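PDB 1Z8U: alpha-hemoglobin-stabilizing protein from Homo sapiens, which acts as a chaperone that binds free alpha-hemoglobin and keeps it from aggregating and precipitating while red blood cells develop. Local coordinates for residues A[11-16]-A[50-55]; A[39-44]-A[76-81]; A[46-51]-A[72-77]; A[54-59]-A[65-70]. The protein carries 1 engineered substitution. One frame throughout, in Å; residues are numbered along the deposited sequence.

Contact 1 (A[11-16]-A[50-55]); sequences ISAGLK and NYYRQQ
Tyr52 drives the far end of its ring against helix 5-23 at Gly14, where the absence of a side chain lets an aromatic group come right up to the main chain. With chi1 at -75° its CG lies beside its own backbone N, and the ring reaches across to the neighbouring helix. Tyr52 CE2 then stands 3.3 Å from Gly14 CA, a tight approach that is oblique to the ring, and Tyr52 OH reaches 3.1 Å from the same CA. At one flank, Ala13 CB lies 3.8 Å from Tyr52 OH. The neighbours of Tyr52 along its own segment hold the ring in place: Tyr51 CD1 sits 3.6 Å above the plane, over the ring centre, while Gln55 CB lies at the ring edge. Although Gly14 N is near the hydroxyl, the angle is too poor for a bond, and the hydroxyl is hydrogen-bonded instead to Glu17 OE2, one turn further along helix 5-23. Leu70 of helix 60-86 also touches the ring, where the three helices meet. The chemistry implies a join made by fit of shape, with the buried hydroxyl satisfied by an acidic side chain of the very helix it packs against.

Contact 2 (A[39-44]-A[76-81]); sequences TVVEDW and TLANPF
Val41 meets helix 60-86 with both of its methyl groups, each given a separate partner. Its chi1 of 179° places CG1 anti to the backbone N and CG2 beside it, which lets the two methyls reach residues one turn apart on the other helix, Ala78 and Phe81. Val41 CG1 touches Ala78 CB at 3.9 Å; the methyl of Ala78 and CG1 of Val41 fill the space between the backbones here, and the CA atoms of the pair approach to 7.5 Å. Val41 CG2 goes to Phe81, lying 3.8 Å from CE2, and the two side chains slide past each other in opposite directions.

This is helix pairing inside an antiparallel three-helix bundle: the short axes of 39-44 and 76-81 run at 161° to each other and come within 11.4 Å, a wide spacing bridged by the branched and aromatic groups. Met45 and Met37, also from helix 34-52, add to the cover of Ala78 and Phe81 respectively.

Phe81 sends its ring across the gap, its CG anti to the backbone N at chi1 180°. The chain is kinked just before it, where the N of Pro80 makes no bond to the preceding turn. The ring ends at the edge of the Trp44 indole, near its plane, with Phe81 CZ 4.5 Å from Trp44 CZ3, and Gln25 touches both aromatic groups. Trp44 also meets polar ring side chains of another protein chain in the assembly, while Asp43 hydrogen-bonds to that chain through OD1.

Contact 3 (A[46-51]-A[72-77]); sequences NFYINY and QELNTL
Leu74 supplies the apolar part of this contact almost alone, reaching from helix 60-86 into the angle between Tyr48 and Ile49. Its chi1 of -68° sets CG beside the backbone N, and the methyls beyond it face helix 34-52. One of them, Leu74 CD1, does the closer touching: it lies 4.1 Å from Tyr48 CB and 4.3 Å from Ile49 CG1, spanning the bases of two consecutive side chains. These are ordinary van der Waals distances, and the backbones stay well apart, 8.8 Å between the CA atoms of Tyr48 and Leu74.

Around the Tyr48 ring, Leu74 CD2 approaches obliquely, and Phe18 of helix 5-23 meets it edge-to-face. Since Leu15 and Phe18 press on Leu74 as well, all three helices of the bundle converge here, close to the centre of the chain. Phe47, turned to the outside of helix 34-52, meets rings of another protein chain, consistent with a binding surface beside the core.

Polar bonds lie outside the apolar patch. Tyr48 OH makes a weak hydrogen bond to the carbonyl oxygen of Glu17. Internal to helix 60-86 and away from the interface, Thr76 OG1 donates to Gln72 O at 3.0 Å, one turn earlier; the bond meets the carbonyl at 139°, with the donor tilted 23° from the carbonyl plane.

Contact 4 (A[54-59]-A[65-70]); sequences QQVTGE and KALQEL
Ala66 is the first residue of helix 60-86 in this range to meet the incoming loop, receiving Val56 at close quarters. Its methyl, Ala66 CB, lies 3.6 Å from Val56 CG1, and the CA atoms of the pair come within 6.8 Å, which the smallness of alanine permits. Asn7 of helix 5-23 touches both residues and borders the pair; it also donates a hydrogen bond through ND2 to Thr57 O. Leu67 follows, and although its CB does not head for the loop, its chain swings over to it: with chi1 at -60° and an extended chi2, Leu67 CD2 stops 3.7 Å from the same Val56 CG1. The two side chains cross at about a right angle. A single methyl of Val56 thus wedges against two consecutive residues, put there by a chi1 of -79° that holds CG1 beside the backbone N. One turn on from Ala66, Leu70 ties its N to Ala66 O at 3.0 Å, a regular bond of the helix. Glu59 occupies the N-cap position of helix 60-86. The chemistry implies a purely apolar clasp between the two segments, where the interhelical loop lies back on the helix it leads into.

Contacts 4, 3 and 2 follow one another along the helix 60-86 side of the bundle, their centres 12 Å and then 8 Å apart and 20 Å from end to end. Contact 4, at the turn between helices 34-52 and 60-86, is nested within the loops closed by contacts 3 and 2, which share Thr76 and Leu77 and pair these antiparallel helices progressively further from that turn. Contact 1 brings in helix 5-23 and crosses contact 2 in chain order; its centre is 8 Å from those of contacts 3 and 4, which it touches through Leu15 and Ile11 among others. The hairpin is thus closed against the first helix, giving a three-helix core, while residues of helix 34-52 in contacts 1 to 3 also face another protein chain.

Contact 1 (A[11-16]-A[50-55])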
# COMPACT_ATOMS: atom_id res chain seq x y z
N ILE A 11 -18.72 -4.62 -8.49
CA ILE A 11 -18.17 -5.63 -7.59
C ILE A 11 -17.23 -6.57 -8.35
O ILE A 11 -16.27 -7.10 -7.79
CB ILE A 11 -19.31 -6.46 -6.94
CG1 ILE A 11 -20.22 -5.53 -6.14
CG2 ILE A 11 -18.73 -7.55 -6.05
CD1 ILE A 11 -21.39 -6.23 -5.47
N SER A 12 -17.51 -6.77 -9.63
CA SER A 12 -16.69 -7.65 -10.46
C SER A 12 -15.36 -6.98 -10.77
O SER A 12 -14.32 -7.64 -10.81
CB SER A 12 -17.43 -7.99 -11.75
OG SER A 12 -16.87 -9.13 -12.38
N ALA A 13 -15.40 -5.66 -10.98
CA ALA A 13 -14.21 -4.86 -11.28
C ALA A 13 -13.21 -4.87 -10.13
O ALA A 13 -12.02 -5.12 -10.33
CB ALA A 13 -14.62 -3.42 -11.59
N GLY A 14 -13.71 -4.60 -8.93
CA GLY A 14 -12.85 -4.59 -7.76
C GLY A 14 -12.18 -5.92 -7.47
O GLY A 14 -11.12 -5.97 -6.86
N LEU A 15 -12.81 -7.00 -7.91
CA LEU A 15 -12.27 -8.34 -7.70
C LEU A 15 -11.20 -8.66 -8.73
O LEU A 15 -10.33 -9.50 -8.51
CB LEU A 15 -13.40 -9.36 -7.75
CG LEU A 15 -14.45 -9.20 -6.64
CD1 LEU A 15 -15.65 -10.09 -6.92
CD2 LEU A 15 -13.82 -9.55 -5.30
N LYS A 16 -11.27 -7.99 -9.88
CA LYS A 16 -10.28 -8.21 -10.91
C LYS A 16 -9.08 -7.39 -10.49
O LYS A 16 -7.95 -7.87 -10.45
CB LYS A 16 -10.80 -7.74 -12.28
CG LYS A 16 -9.95 -8.23 -13.45
CD LYS A 16 -10.52 -7.82 -14.79
CE LYS A 16 -9.73 -8.45 -15.93
NZ LYS A 16 -8.28 -8.09 -15.88
N ASN A 50 -14.04 0.80 1.26
CA ASN A 50 -14.21 2.24 1.45
C ASN A 50 -14.16 2.98 0.13
O ASN A 50 -14.65 4.10 0.02
CB ASN A 50 -13.14 2.78 2.40
CG ASN A 50 -13.13 2.06 3.75
OD1 ASN A 50 -12.42 2.47 4.67
ND2 ASN A 50 -13.90 0.98 3.86
N TYR A 51 -13.56 2.35 -0.89
CA TYR A 51 -13.47 2.97 -2.20
C TYR A 51 -14.79 2.85 -2.93
O TYR A 51 -15.42 3.86 -3.26
CB TYR A 51 -12.38 2.31 -3.06
CG TYR A 51 -12.38 2.77 -4.51
CD1 TYR A 51 -12.68 1.88 -5.54
CD2 TYR A 51 -12.11 4.11 -4.84
CE1 TYR A 51 -12.70 2.31 -6.88
CE2 TYR A 51 -12.12 4.54 -6.17
CZ TYR A 51 -12.42 3.64 -7.19
OH TYR A 51 -12.40 4.06 -8.51
N TYR A 52 -15.20 1.61 -3.19
CA TYR A 52 -16.44 1.34 -3.89
C TYR A 52 -17.66 1.75 -3.09
O TYR A 52 -18.77 1.66 -3.58
CB TYR A 52 -16.54 -0.15 -4.23
CG TYR A 52 -15.65 -0.55 -5.37
CD1 TYR A 52 -15.82 0.01 -6.63
CD2 TYR A 52 -14.63 -1.48 -5.19
CE1 TYR A 52 -15.00 -0.34 -7.69
CE2 TYR A 52 -13.80 -1.84 -6.24
CZ TYR A 52 -13.99 -1.27 -7.48
OH TYR A 52 -13.20 -1.66 -8.54
N ARG A 53 -17.45 2.21 -1.86
CA ARG A 53 -18.56 2.65 -1.03
C ARG A 53 -19.13 3.93 -1.63
O ARG A 53 -20.26 4.33 -1.34
CB ARG A 53 -18.08 2.91 0.39
CG ARG A 53 -19.19 3.27 1.34
CD ARG A 53 -19.09 2.44 2.60
NE ARG A 53 -17.81 2.63 3.26
CZ ARG A 53 -17.40 1.90 4.29
NH1 ARG A 53 -18.17 0.93 4.77
NH2 ARG A 53 -16.21 2.14 4.85
N GLN A 54 -18.32 4.56 -2.49
CA GLN A 54 -18.69 5.78 -3.18
C GLN A 54 -19.08 5.45 -4.61
O GLN A 54 -19.58 6.30 -5.34
CB GLN A 54 -17.51 6.77 -3.20
CG GLN A 54 -16.81 6.97 -1.87
CD GLN A 54 -17.79 7.26 -0.74
OE1 GLN A 54 -18.65 8.13 -0.86
NE2 GLN A 54 -17.64 6.55 0.37
N GLN A 55 -18.86 4.20 -5.00
CA GLN A 55 -19.17 3.75 -6.35
C GLN A 55 -20.49 2.99 -6.43
O GLN A 55 -21.15 2.99 -7.47
CB GLN A 55 -18.04 2.87 -6.88
CG GLN A 55 -16.69 3.56 -6.84
CD GLN A 55 -16.67 4.83 -7.67
OE1 GLN A 55 -15.83 5.71 -7.46
NE2 GLN A 55 -17.57 4.93 -8.64

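Contact 2 (A[39-44]-A[76-81])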
# COMPACT_ATOMS: atom_id res chain seq x y z
N THR A 39 -2.84 -8.20 8.49
CA THR A 39 -3.14 -6.79 8.67
C THR A 39 -3.06 -6.09 7.32
O THR A 39 -4.00 -5.41 6.92
CB THR A 39 -2.14 -6.16 9.65
OG1 THR A 39 -2.28 -6.78 10.94
CG2 THR A 39 -2.40 -4.66 9.81
N VAL A 40 -1.94 -6.28 6.62
CA VAL A 40 -1.77 -5.65 5.30
C VAL A 40 -2.97 -5.95 4.41
O VAL A 40 -3.62 -5.03 3.92
CB VAL A 40 -0.51 -6.17 4.57
CG1 VAL A 40 -0.61 -5.86 3.10
CG2 VAL A 40 0.73 -5.50 5.12
N VAL A 41 -3.26 -7.23 4.20
CA VAL A 41 -4.38 -7.63 3.35
C VAL A 41 -5.71 -7.05 3.81
O VAL A 41 -6.49 -6.56 3.00
CB VAL A 41 -4.50 -9.18 3.23
CG1 VAL A 41 -5.69 -9.57 2.34
CG2 VAL A 41 -3.22 -9.75 2.64
N GLU A 42 -5.98 -7.07 5.11
CA GLU A 42 -7.24 -6.51 5.57
C GLU A 42 -7.29 -5.02 5.27
O GLU A 42 -8.36 -4.49 4.99
CB GLU A 42 -7.46 -6.75 7.07
CG GLU A 42 -8.80 -7.42 7.37
CD GLU A 42 -10.02 -6.54 7.13
OE1 GLU A 42 -11.16 -7.04 7.24
OE2 GLU A 42 -9.84 -5.34 6.84
N ASP A 43 -6.14 -4.34 5.32
CA ASP A 43 -6.10 -2.92 4.99
C ASP A 43 -6.44 -2.76 3.51
O ASP A 43 -7.19 -1.86 3.12
CB ASP A 43 -4.72 -2.32 5.27
CG ASP A 43 -4.51 -2.01 6.75
OD1 ASP A 43 -3.39 -1.63 7.12
OD2 ASP A 43 -5.47 -2.13 7.54
N TRP A 44 -5.90 -3.66 2.69
CA TRP A 44 -6.19 -3.63 1.26
C TRP A 44 -7.67 -3.86 1.01
O TRP A 44 -8.24 -3.26 0.10
CB TRP A 44 -5.38 -4.69 0.53
CG TRP A 44 -3.91 -4.41 0.50
CD1 TRP A 44 -3.30 -3.21 0.68
CD2 TRP A 44 -2.88 -5.35 0.19
NE1 TRP A 44 -1.94 -3.34 0.50
CE2 TRP A 44 -1.66 -4.64 0.20
CE3 TRP A 44 -2.86 -6.73 -0.09
CZ2 TRP A 44 -0.43 -5.26 -0.06
CZ3 TRP A 44 -1.64 -7.34 -0.35
CH2 TRP A 44 -0.44 -6.61 -0.33
N THR A 76 -12.67 -14.40 -0.61
CA THR A 76 -12.53 -15.63 -1.39
C THR A 76 -11.23 -15.64 -2.21
O THR A 76 -10.68 -16.71 -2.49
CB THR A 76 -13.73 -15.83 -2.33
OG1 THR A 76 -14.95 -15.75 -1.57
CG2 THR A 76 -13.67 -17.20 -3.00
N LEU A 77 -10.75 -14.46 -2.59
CA LEU A 77 -9.51 -14.36 -3.35
C LEU A 77 -8.35 -14.29 -2.37
O LEU A 77 -7.31 -14.92 -2.58
CB LEU A 77 -9.51 -13.11 -4.23
CG LEU A 77 -10.30 -13.14 -5.54
CD1 LEU A 77 -11.76 -13.45 -5.27
CD2 LEU A 77 -10.17 -11.80 -6.24
N ALA A 78 -8.54 -13.53 -1.30
CA ALA A 78 -7.52 -13.34 -0.28
C ALA A 78 -7.15 -14.62 0.45
O ALA A 78 -5.99 -14.80 0.84
CB ALA A 78 -7.99 -12.29 0.73
N ASN A 79 -8.13 -15.50 0.65
CA ASN A 79 -7.90 -16.76 1.35
C ASN A 79 -6.84 -17.63 0.69
O ASN A 79 -5.94 -18.14 1.36
CB ASN A 79 -9.21 -17.53 1.48
CG ASN A 79 -10.20 -16.84 2.39
OD1 ASN A 79 -9.88 -16.50 3.54
ND2 ASN A 79 -11.41 -16.62 1.90
N PRO A 80 -6.94 -17.83 -0.63
CA PRO A 80 -5.93 -18.66 -1.31
C PRO A 80 -4.56 -17.99 -1.18
O PRO A 80 -3.54 -18.65 -1.01
CB PRO A 80 -6.42 -18.69 -2.75
CG PRO A 80 -7.91 -18.59 -2.60
CD PRO A 80 -8.04 -17.51 -1.55
N PHE A 81 -4.58 -16.65 -1.24
CA PHE A 81 -3.38 -15.82 -1.14
C PHE A 81 -2.72 -16.03 0.22
O PHE A 81 -1.53 -16.33 0.30
CB PHE A 81 -3.76 -14.35 -1.29
CG PHE A 81 -2.59 -13.40 -1.19
CD1 PHE A 81 -1.78 -13.15 -2.29
CD2 PHE A 81 -2.32 -12.75 0.01
CE1 PHE A 81 -0.71 -12.25 -2.19
CE2 PHE A 81 -1.26 -11.85 0.12
CZ PHE A 81 -0.45 -11.60 -0.99

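Contact 3 (A[46-51]-A[72-77])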
# COMPACT_ATOMS: atom_id res chain seq x y z
N ASN A 46 -10.20 -3.30 3.34
CA ASN A 46 -10.91 -2.15 3.89
C ASN A 46 -10.86 -1.09 2.79
O ASN A 46 -11.87 -0.49 2.43
CB ASN A 46 -10.21 -1.63 5.15
CG ASN A 46 -10.46 -2.51 6.36
OD1 ASN A 46 -9.87 -2.30 7.43
ND2 ASN A 46 -11.33 -3.49 6.21
N PHE A 47 -9.66 -0.90 2.26
CA PHE A 47 -9.39 0.06 1.20
C PHE A 47 -10.40 -0.05 0.04
O PHE A 47 -11.03 0.94 -0.30
CB PHE A 47 -7.95 -0.15 0.69
CG PHE A 47 -7.67 0.50 -0.63
CD1 PHE A 47 -7.01 -0.21 -1.63
CD2 PHE A 47 -8.09 1.80 -0.90
CE1 PHE A 47 -6.77 0.35 -2.88
CE2 PHE A 47 -7.87 2.38 -2.14
CZ PHE A 47 -7.21 1.66 -3.14
N TYR A 48 -10.52 -1.23 -0.56
CA TYR A 48 -11.46 -1.43 -1.66
C TYR A 48 -12.90 -1.15 -1.25
O TYR A 48 -13.67 -0.53 -1.99
CB TYR A 48 -11.38 -2.86 -2.20
CG TYR A 48 -10.29 -3.08 -3.21
CD1 TYR A 48 -8.96 -2.80 -2.88
CD2 TYR A 48 -10.57 -3.57 -4.49
CE1 TYR A 48 -7.93 -3.02 -3.80
CE2 TYR A 48 -9.55 -3.78 -5.42
CZ TYR A 48 -8.23 -3.51 -5.07
OH TYR A 48 -7.20 -3.75 -5.94
N ILE A 49 -13.28 -1.62 -0.07
CA ILE A 49 -14.63 -1.39 0.39
C ILE A 49 -14.89 0.10 0.52
O ILE A 49 -15.85 0.62 -0.06
CB ILE A 49 -14.86 -2.07 1.75
CG1 ILE A 49 -14.87 -3.58 1.56
CG2 ILE A 49 -16.16 -1.61 2.35
CD1 ILE A 49 -14.90 -4.34 2.86
N ASN A 50 -14.04 0.80 1.26
CA ASN A 50 -14.21 2.24 1.45
C ASN A 50 -14.16 2.98 0.13
O ASN A 50 -14.65 4.10 0.02
CB ASN A 50 -13.14 2.78 2.40
CG ASN A 50 -13.13 2.06 3.75
OD1 ASN A 50 -12.42 2.47 4.67
ND2 ASN A 50 -13.90 0.98 3.86
N TYR A 51 -13.56 2.35 -0.89
CA TYR A 51 -13.47 2.97 -2.20
C TYR A 51 -14.79 2.85 -2.93
O TYR A 51 -15.42 3.86 -3.26
CB TYR A 51 -12.38 2.31 -3.06
CG TYR A 51 -12.38 2.77 -4.51
CD1 TYR A 51 -12.68 1.88 -5.54
CD2 TYR A 51 -12.11 4.11 -4.84
CE1 TYR A 51 -12.70 2.31 -6.88
CE2 TYR A 51 -12.12 4.54 -6.17
CZ TYR A 51 -12.42 3.64 -7.19
OH TYR A 51 -12.40 4.06 -8.51
N GLN A 72 -17.36 -10.28 0.75
CA GLN A 72 -17.48 -11.74 0.76
C GLN A 72 -16.56 -12.32 -0.32
O GLN A 72 -15.90 -13.33 -0.10
CB GLN A 72 -18.91 -12.18 0.44
CG GLN A 72 -19.44 -13.37 1.22
CD GLN A 72 -18.97 -14.70 0.63
OE1 GLN A 72 -18.40 -15.54 1.34
NE2 GLN A 72 -19.19 -14.90 -0.66
N GLU A 73 -16.53 -11.66 -1.47
CA GLU A 73 -15.71 -12.09 -2.60
C GLU A 73 -14.23 -11.77 -2.43
O GLU A 73 -13.37 -12.58 -2.78
CB GLU A 73 -16.24 -11.48 -3.89
CG GLU A 73 -17.64 -11.94 -4.28
CD GLU A 73 -17.71 -13.44 -4.56
OE1 GLU A 73 -18.83 -13.94 -4.81
OE2 GLU A 73 -16.66 -14.12 -4.52
N LEU A 74 -13.93 -10.58 -1.91
CA LEU A 74 -12.55 -10.18 -1.71
C LEU A 74 -11.85 -11.22 -0.83
O LEU A 74 -10.68 -11.54 -1.04
CB LEU A 74 -12.49 -8.80 -1.05
CG LEU A 74 -12.97 -7.67 -1.95
CD1 LEU A 74 -13.15 -6.40 -1.14
CD2 LEU A 74 -11.97 -7.45 -3.07
N ASN A 75 -12.59 -11.74 0.14
CA ASN A 75 -12.07 -12.75 1.05
C ASN A 75 -11.79 -14.05 0.31
O ASN A 75 -10.79 -14.72 0.57
CB ASN A 75 -13.07 -13.02 2.17
CG ASN A 75 -13.38 -11.78 2.98
OD1 ASN A 75 -14.22 -11.81 3.88
ND2 ASN A 75 -12.71 -10.68 2.66
N THR A 76 -12.67 -14.40 -0.61
CA THR A 76 -12.53 -15.63 -1.39
C THR A 76 -11.23 -15.64 -2.21
O THR A 76 -10.68 -16.71 -2.49
CB THR A 76 -13.73 -15.83 -2.33
OG1 THR A 76 -14.95 -15.75 -1.57
CG2 THR A 76 -13.67 -17.20 -3.00
N LEU A 77 -10.75 -14.46 -2.59
CA LEU A 77 -9.51 -14.36 -3.35
C LEU A 77 -8.35 -14.29 -2.37
O LEU A 77 -7.31 -14.92 -2.58
CB LEU A 77 -9.51 -13.11 -4.23
CG LEU A 77 -10.30 -13.14 -5.54
CD1 LEU A 77 -11.76 -13.45 -5.27
CD2 LEU A 77 -10.17 -11.80 -6.24

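Contact 4 (A[54-59]-A[65-70])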
# COMPACT_ATOMS: atom_id res chain seq x y z
N GLN A 54 -18.32 4.56 -2.49
CA GLN A 54 -18.69 5.78 -3.18
C GLN A 54 -19.08 5.45 -4.61
O GLN A 54 -19.58 6.30 -5.34
CB GLN A 54 -17.51 6.77 -3.20
CG GLN A 54 -16.81 6.97 -1.87
CD GLN A 54 -17.79 7.26 -0.74
OE1 GLN A 54 -18.65 8.13 -0.86
NE2 GLN A 54 -17.64 6.55 0.37
N GLN A 55 -18.86 4.20 -5.00
CA GLN A 55 -19.17 3.75 -6.35
C GLN A 55 -20.49 2.99 -6.43
O GLN A 55 -21.15 2.99 -7.47
CB GLN A 55 -18.04 2.87 -6.88
CG GLN A 55 -16.69 3.56 -6.84
CD GLN A 55 -16.67 4.83 -7.67
OE1 GLN A 55 -15.83 5.71 -7.46
NE2 GLN A 55 -17.57 4.93 -8.64
N VAL A 56 -20.87 2.33 -5.34
CA VAL A 56 -22.13 1.59 -5.31
C VAL A 56 -23.26 2.56 -5.57
O VAL A 56 -23.24 3.70 -5.10
CB VAL A 56 -22.37 0.90 -3.94
CG1 VAL A 56 -21.55 -0.37 -3.84
CG2 VAL A 56 -22.02 1.84 -2.80
N THR A 57 -24.25 2.10 -6.32
CA THR A 57 -25.40 2.93 -6.66
C THR A 57 -26.71 2.28 -6.25
O THR A 57 -26.79 1.06 -6.12
CB THR A 57 -25.42 3.22 -8.18
OG1 THR A 57 -26.73 3.68 -8.56
CG2 THR A 57 -25.07 1.98 -8.97
N GLY A 58 -27.72 3.11 -6.02
CA GLY A 58 -29.02 2.60 -5.62
C GLY A 58 -29.51 3.16 -4.30
O GLY A 58 -29.11 4.26 -3.88
N GLU A 59 -30.37 2.39 -3.64
CA GLU A 59 -30.94 2.79 -2.36
C GLU A 59 -30.22 2.07 -1.22
O GLU A 59 -29.67 0.98 -1.41
CB GLU A 59 -32.44 2.44 -2.32
CG GLU A 59 -33.25 2.91 -3.53
CD GLU A 59 -33.34 4.43 -3.65
OE1 GLU A 59 -33.96 4.90 -4.62
OE2 GLU A 59 -32.79 5.14 -2.78
N LYS A 65 -25.99 -3.90 0.58
CA LYS A 65 -26.01 -5.24 -0.00
C LYS A 65 -24.86 -5.49 -0.97
O LYS A 65 -24.26 -6.56 -0.98
CB LYS A 65 -27.34 -5.49 -0.72
CG LYS A 65 -27.43 -6.86 -1.39
CD LYS A 65 -28.76 -7.08 -2.09
CE LYS A 65 -28.79 -8.46 -2.74
NZ LYS A 65 -30.06 -8.73 -3.46
N ALA A 66 -24.57 -4.49 -1.80
CA ALA A 66 -23.49 -4.60 -2.78
C ALA A 66 -22.14 -4.74 -2.08
O ALA A 66 -21.34 -5.62 -2.41
CB ALA A 66 -23.48 -3.39 -3.69
N LEU A 67 -21.89 -3.87 -1.11
CA LEU A 67 -20.64 -3.89 -0.36
C LEU A 67 -20.41 -5.24 0.30
O LEU A 67 -19.35 -5.84 0.17
CB LEU A 67 -20.65 -2.80 0.71
CG LEU A 67 -20.81 -1.36 0.22
CD1 LEU A 67 -20.78 -0.42 1.41
CD2 LEU A 67 -19.70 -1.02 -0.76
N GLN A 68 -21.43 -5.70 1.01
CA GLN A 68 -21.38 -6.98 1.71
C GLN A 68 -21.01 -8.15 0.80
O GLN A 68 -20.34 -9.08 1.24
CB GLN A 68 -22.72 -7.24 2.39
CG GLN A 68 -22.70 -8.33 3.44
CD GLN A 68 -23.83 -8.16 4.43
OE1 GLN A 68 -25.00 -8.11 4.05
NE2 GLN A 68 -23.49 -8.04 5.71
N GLU A 69 -21.44 -8.10 -0.46
CA GLU A 69 -21.12 -9.17 -1.39
C GLU A 69 -19.66 -9.03 -1.80
O GLU A 69 -18.94 -10.02 -1.92
CB GLU A 69 -22.02 -9.12 -2.63
CG GLU A 69 -22.00 -10.41 -3.45
CD GLU A 69 -22.42 -10.22 -4.90
OE1 GLU A 69 -23.48 -9.59 -5.14
OE2 GLU A 69 -21.70 -10.70 -5.81
N LEU A 70 -19.24 -7.79 -2.03
CA LEU A 70 -17.87 -7.51 -2.42
C LEU A 70 -16.92 -8.11 -1.38
O LEU A 70 -16.12 -8.99 -1.70
CB LEU A 70 -17.64 -6.00 -2.52
CG LEU A 70 -16.19 -5.51 -2.69
CD1 LEU A 70 -15.60 -6.02 -4.01
CD2 LEU A 70 -16.17 -4.00 -2.63